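Local coordinates for flavohemoglobin (Malassezia yamatoensis, PDB 6O0A), which probably detoxifies nitric oxide, passing electrons from NAD(P)H through bound FAD to the heme of its globin domain, at residues V357-C371 and H383-E397. Residues are numbered along the deposited sequence; the frame is centred on the assembly and turned at random.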
# COMPACT_ATOMS: atom_id res chain seq x y z
N VAL A 357 -24.07 1.12 6.94
CA VAL A 357 -23.85 -0.32 6.84
C VAL A 357 -24.91 -1.13 7.56
O VAL A 357 -25.10 -2.30 7.24
CB VAL A 357 -22.45 -0.69 7.35
CG1 VAL A 357 -21.39 -0.20 6.38
CG2 VAL A 357 -22.21 -0.12 8.73
N SER A 358 -25.60 -0.53 8.54
CA SER A 358 -26.68 -1.25 9.22
C SER A 358 -27.78 -1.66 8.24
O SER A 358 -28.44 -2.68 8.43
CB SER A 358 -27.27 -0.40 10.34
OG SER A 358 -28.03 0.68 9.83
N THR A 359 -27.96 -0.88 7.17
CA THR A 359 -28.94 -1.22 6.15
C THR A 359 -28.50 -2.43 5.33
O THR A 359 -29.34 -3.13 4.76
CB THR A 359 -29.18 -0.02 5.24
OG1 THR A 359 -27.95 0.35 4.60
CG2 THR A 359 -29.67 1.17 6.05
N LEU A 360 -27.19 -2.68 5.25
CA LEU A 360 -26.68 -3.80 4.47
C LEU A 360 -26.88 -5.11 5.22
O LEU A 360 -26.79 -5.16 6.45
CB LEU A 360 -25.20 -3.59 4.17
CG LEU A 360 -24.83 -2.17 3.77
CD1 LEU A 360 -23.31 -1.99 3.69
CD2 LEU A 360 -25.50 -1.81 2.45
N ASP A 361 -27.16 -6.17 4.47
CA ASP A 361 -27.33 -7.51 5.04
C ASP A 361 -26.02 -8.25 4.79
O ASP A 361 -25.84 -8.90 3.76
CB ASP A 361 -28.52 -8.23 4.44
N ILE A 362 -25.10 -8.14 5.74
CA ILE A 362 -23.76 -8.70 5.60
C ILE A 362 -23.65 -9.91 6.53
O ILE A 362 -23.67 -9.75 7.76
CB ILE A 362 -22.67 -7.66 5.91
CG1 ILE A 362 -22.85 -6.43 5.02
CG2 ILE A 362 -21.28 -8.26 5.71
CD1 ILE A 362 -21.80 -5.36 5.24
N PRO A 363 -23.54 -11.12 6.00
CA PRO A 363 -23.45 -12.31 6.86
C PRO A 363 -22.07 -12.48 7.47
O PRO A 363 -21.07 -11.89 7.04
CB PRO A 363 -23.78 -13.46 5.90
CG PRO A 363 -23.34 -12.95 4.57
CD PRO A 363 -23.62 -11.47 4.57
N ALA A 364 -22.02 -13.34 8.49
CA ALA A 364 -20.80 -13.54 9.27
C ALA A 364 -19.70 -14.22 8.48
O ALA A 364 -18.54 -14.19 8.92
CB ALA A 364 -21.10 -14.35 10.54
N ASN A 365 -20.02 -14.84 7.35
CA ASN A 365 -19.01 -15.47 6.50
C ASN A 365 -18.57 -14.59 5.34
O ASN A 365 -17.75 -15.02 4.53
CB ASN A 365 -19.53 -16.82 5.98
CG ASN A 365 -20.66 -16.67 4.98
OD1 ASN A 365 -21.50 -15.77 5.11
ND2 ASN A 365 -20.68 -17.54 3.98
N ALA A 366 -19.07 -13.36 5.25
CA ALA A 366 -18.65 -12.44 4.20
C ALA A 366 -17.29 -11.84 4.53
O ALA A 366 -16.99 -11.55 5.70
CB ALA A 366 -19.67 -11.32 4.01
N SER A 367 -16.47 -11.66 3.51
CA SER A 367 -15.29 -10.80 3.61
C SER A 367 -15.67 -9.43 3.09
O SER A 367 -16.40 -9.30 2.10
CB SER A 367 -14.12 -11.36 2.80
OG SER A 367 -13.69 -12.62 3.30
N VAL A 368 -15.21 -8.40 3.80
CA VAL A 368 -15.49 -7.01 3.43
C VAL A 368 -14.17 -6.33 3.12
O VAL A 368 -13.25 -6.36 3.94
CB VAL A 368 -16.23 -6.26 4.55
CG1 VAL A 368 -16.52 -4.85 4.11
CG2 VAL A 368 -17.51 -6.99 4.94
N PHE A 369 -14.09 -5.71 1.94
CA PHE A 369 -12.90 -5.00 1.49
C PHE A 369 -13.19 -3.50 1.45
O PHE A 369 -14.23 -3.08 0.93
CB PHE A 369 -12.47 -5.50 0.11
CG PHE A 369 -11.40 -4.66 -0.53
CD1 PHE A 369 -10.08 -4.79 -0.14
CD2 PHE A 369 -11.72 -3.75 -1.53
CE1 PHE A 369 -9.09 -4.02 -0.73
CE2 PHE A 369 -10.73 -2.97 -2.13
CZ PHE A 369 -9.41 -3.11 -1.73
N LEU A 370 -12.28 -2.69 1.99
CA LEU A 370 -12.42 -1.23 2.01
C LEU A 370 -11.26 -0.59 1.27
O LEU A 370 -10.10 -0.94 1.48
CB LEU A 370 -12.43 -0.68 3.44
CG LEU A 370 -13.36 -1.33 4.45
CD1 LEU A 370 -13.14 -0.71 5.83
CD2 LEU A 370 -14.80 -1.18 3.98
N CYS A 371 -11.56 0.40 0.44
CA CYS A 371 -10.49 1.21 -0.14
C CYS A 371 -11.01 2.63 -0.35
O CYS A 371 -11.92 2.84 -1.15
CB CYS A 371 -9.99 0.63 -1.45
SG CYS A 371 -8.52 1.45 -2.01
N HIS A 383 -18.08 1.54 11.86
CA HIS A 383 -19.50 1.22 11.74
C HIS A 383 -19.73 -0.26 11.43
O HIS A 383 -20.73 -0.83 11.88
CB HIS A 383 -20.14 2.09 10.66
CG HIS A 383 -20.13 3.56 10.99
ND1 HIS A 383 -20.16 4.54 10.03
CD2 HIS A 383 -20.10 4.20 12.18
CE1 HIS A 383 -20.14 5.72 10.61
NE2 HIS A 383 -20.10 5.55 11.92
N LEU A 384 -18.82 -0.89 10.68
CA LEU A 384 -18.92 -2.33 10.46
C LEU A 384 -18.76 -3.10 11.77
O LEU A 384 -19.53 -4.03 12.05
CB LEU A 384 -17.86 -2.77 9.45
CG LEU A 384 -18.13 -2.40 7.99
CD1 LEU A 384 -16.88 -2.59 7.13
CD2 LEU A 384 -19.31 -3.19 7.43
N VAL A 385 -17.76 -2.74 12.56
CA VAL A 385 -17.56 -3.40 13.85
C VAL A 385 -18.76 -3.17 14.76
O VAL A 385 -19.23 -4.09 15.44
CB VAL A 385 -16.25 -2.93 14.50
CG1 VAL A 385 -16.19 -3.35 15.97
CG2 VAL A 385 -15.07 -3.50 13.75
N GLU A 386 -19.29 -1.94 14.78
CA GLU A 386 -20.48 -1.67 15.57
C GLU A 386 -21.66 -2.51 15.11
O GLU A 386 -22.49 -2.92 15.94
CB GLU A 386 -20.82 -0.18 15.51
N ALA A 387 -21.75 -2.80 13.82
CA ALA A 387 -22.82 -3.62 13.27
C ALA A 387 -22.54 -5.12 13.39
O ALA A 387 -23.30 -5.92 12.84
CB ALA A 387 -23.06 -3.27 11.80
N GLY A 388 -21.48 -5.51 14.09
CA GLY A 388 -21.22 -6.91 14.37
C GLY A 388 -20.32 -7.63 13.39
O GLY A 388 -20.14 -8.85 13.52
N ILE A 389 -19.76 -6.93 12.40
CA ILE A 389 -18.83 -7.57 11.47
C ILE A 389 -17.50 -7.78 12.18
O ILE A 389 -16.99 -6.88 12.86
CB ILE A 389 -18.66 -6.72 10.20
CG1 ILE A 389 -20.03 -6.47 9.56
CG2 ILE A 389 -17.71 -7.40 9.22
CD1 ILE A 389 -20.83 -7.73 9.32
N ALA A 390 -16.94 -8.98 12.03
CA ALA A 390 -15.68 -9.31 12.68
C ALA A 390 -14.54 -8.51 12.07
O ALA A 390 -14.42 -8.39 10.85
CB ALA A 390 -15.40 -10.80 12.54
N LYS A 391 -13.68 -7.97 12.94
CA LYS A 391 -12.48 -7.28 12.47
C LYS A 391 -11.66 -8.18 11.55
O LYS A 391 -11.09 -7.71 10.55
CB LYS A 391 -11.63 -6.82 13.66
N HIS A 392 -11.62 -9.48 11.85
CA HIS A 392 -10.86 -10.43 11.05
C HIS A 392 -11.40 -10.56 9.64
O HIS A 392 -10.70 -11.08 8.77
CB HIS A 392 -10.88 -11.79 11.75
CG HIS A 392 -9.94 -12.80 11.18
ND1 HIS A 392 -8.58 -12.57 11.07
CD2 HIS A 392 -10.14 -14.06 10.73
CE1 HIS A 392 -8.00 -13.64 10.55
NE2 HIS A 392 -8.92 -14.56 10.34
N LYS A 393 -12.64 -10.11 9.40
CA LYS A 393 -13.28 -10.19 8.09
C LYS A 393 -13.17 -8.90 7.29
O LYS A 393 -13.68 -8.84 6.17
CB LYS A 393 -14.76 -10.55 8.25
CG LYS A 393 -15.02 -11.99 8.64
CD LYS A 393 -14.57 -12.95 7.55
CE LYS A 393 -15.10 -14.35 7.81
NZ LYS A 393 -14.51 -15.33 6.86
N ILE A 394 -12.57 -7.85 7.85
CA ILE A 394 -12.49 -6.55 7.20
C ILE A 394 -11.06 -6.38 6.69
O ILE A 394 -10.11 -6.44 7.47
CB ILE A 394 -12.88 -5.41 8.15
CG1 ILE A 394 -14.26 -5.68 8.75
CG2 ILE A 394 -12.85 -4.07 7.42
CD1 ILE A 394 -14.69 -4.65 9.77
N PHE A 395 -10.93 -6.18 5.39
CA PHE A 395 -9.64 -6.01 4.74
C PHE A 395 -9.57 -4.61 4.16
O PHE A 395 -10.58 -4.09 3.69
CB PHE A 395 -9.45 -7.05 3.63
CG PHE A 395 -9.53 -8.46 4.10
CD1 PHE A 395 -10.76 -9.10 4.23
CD2 PHE A 395 -8.38 -9.17 4.39
CE1 PHE A 395 -10.83 -10.42 4.67
CE2 PHE A 395 -8.44 -10.49 4.83
CZ PHE A 395 -9.66 -11.11 4.96
N TYR A 396 -8.40 -3.99 4.20
CA TYR A 396 -8.34 -2.63 3.71
C TYR A 396 -7.04 -2.40 2.95
O TYR A 396 -6.08 -3.17 3.04
CB TYR A 396 -8.51 -1.61 4.85
CG TYR A 396 -7.44 -1.62 5.91
CD1 TYR A 396 -6.20 -1.03 5.67
CD2 TYR A 396 -7.67 -2.16 7.17
CE1 TYR A 396 -5.21 -1.02 6.63
CE2 TYR A 396 -6.69 -2.15 8.15
CZ TYR A 396 -5.46 -1.58 7.87
OH TYR A 396 -4.47 -1.56 8.83
N GLU A 397 -7.04 -1.31 2.19
CA GLU A 397 -5.92 -0.92 1.34
C GLU A 397 -5.78 0.59 1.48
O GLU A 397 -6.68 1.34 1.08
CB GLU A 397 -6.17 -1.32 -0.11
CG GLU A 397 -5.16 -0.79 -1.10
CD GLU A 397 -3.88 -1.61 -1.13
OE1 GLU A 397 -3.26 -1.82 -0.07
OE2 GLU A 397 -3.51 -2.06 -2.24
O HOH W 1 -14.97 -14.49 4.24
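The Phe395 ring meets Ser367 and Val368 across the two strands. Val368 O lies at its edge, near the ring plane, 3.7 Å from Phe395 CD1. Ser367 OG approaches CE1 obliquely, and Thr272 and Leu273 of helix 270-273 also touch this ring. Phe369 and Phe395 are a bridged pair on one face of the sheet. With CG anti to the backbone N (chi1 170°), the Phe369 ring lies alongside Glu397, its plane 66° from the carboxylate. Phe369 CE1 is 4.0 Å from Glu397 CB, which approaches the ring obliquely, as does Phe395 O. Phe296 makes an edge-to-face contact with Phe369.

Strands 367-371 and 394-397 are parallel. Val368 N donates to Lys393 O, Phe395 N to Val368 O, and Leu370 N to Phe395 O. The bond from Glu397 N to Leu370 O is longer (3.2 Å) and bent.

On the other face, Leu384 spreads its two methyls. Leu384 CD1 packs on Val368 CG1 (3.8 Å) and meets Leu370 CD2 tip to tip. CD2 touches Val357 CG1 and Ile362 CD1. The Ile389 and Ile362 side chains cross at about a right angle, with Ile389 CD1 3.7 Å from Ile362 CG2.

Lys393 bends at chi2 (-65°), and its aliphatic chain passes Ala366 O, with Lys393 CD 3.4 Å away. One water accepts from Lys393 NZ, donates to Asn365 O and bonds to Ser367 OG. Ser367 OG also bonds to Leu273 O.

Gly388 closes helix 374-386 with a Schellman motif. Glu397 touches FAD. Strand 367-371, this helix and edge strand 394-397 form a beta-alpha-beta crossover in the parallel sheet of the NAD-binding domain, as in ferredoxin reductase-like flavoproteins.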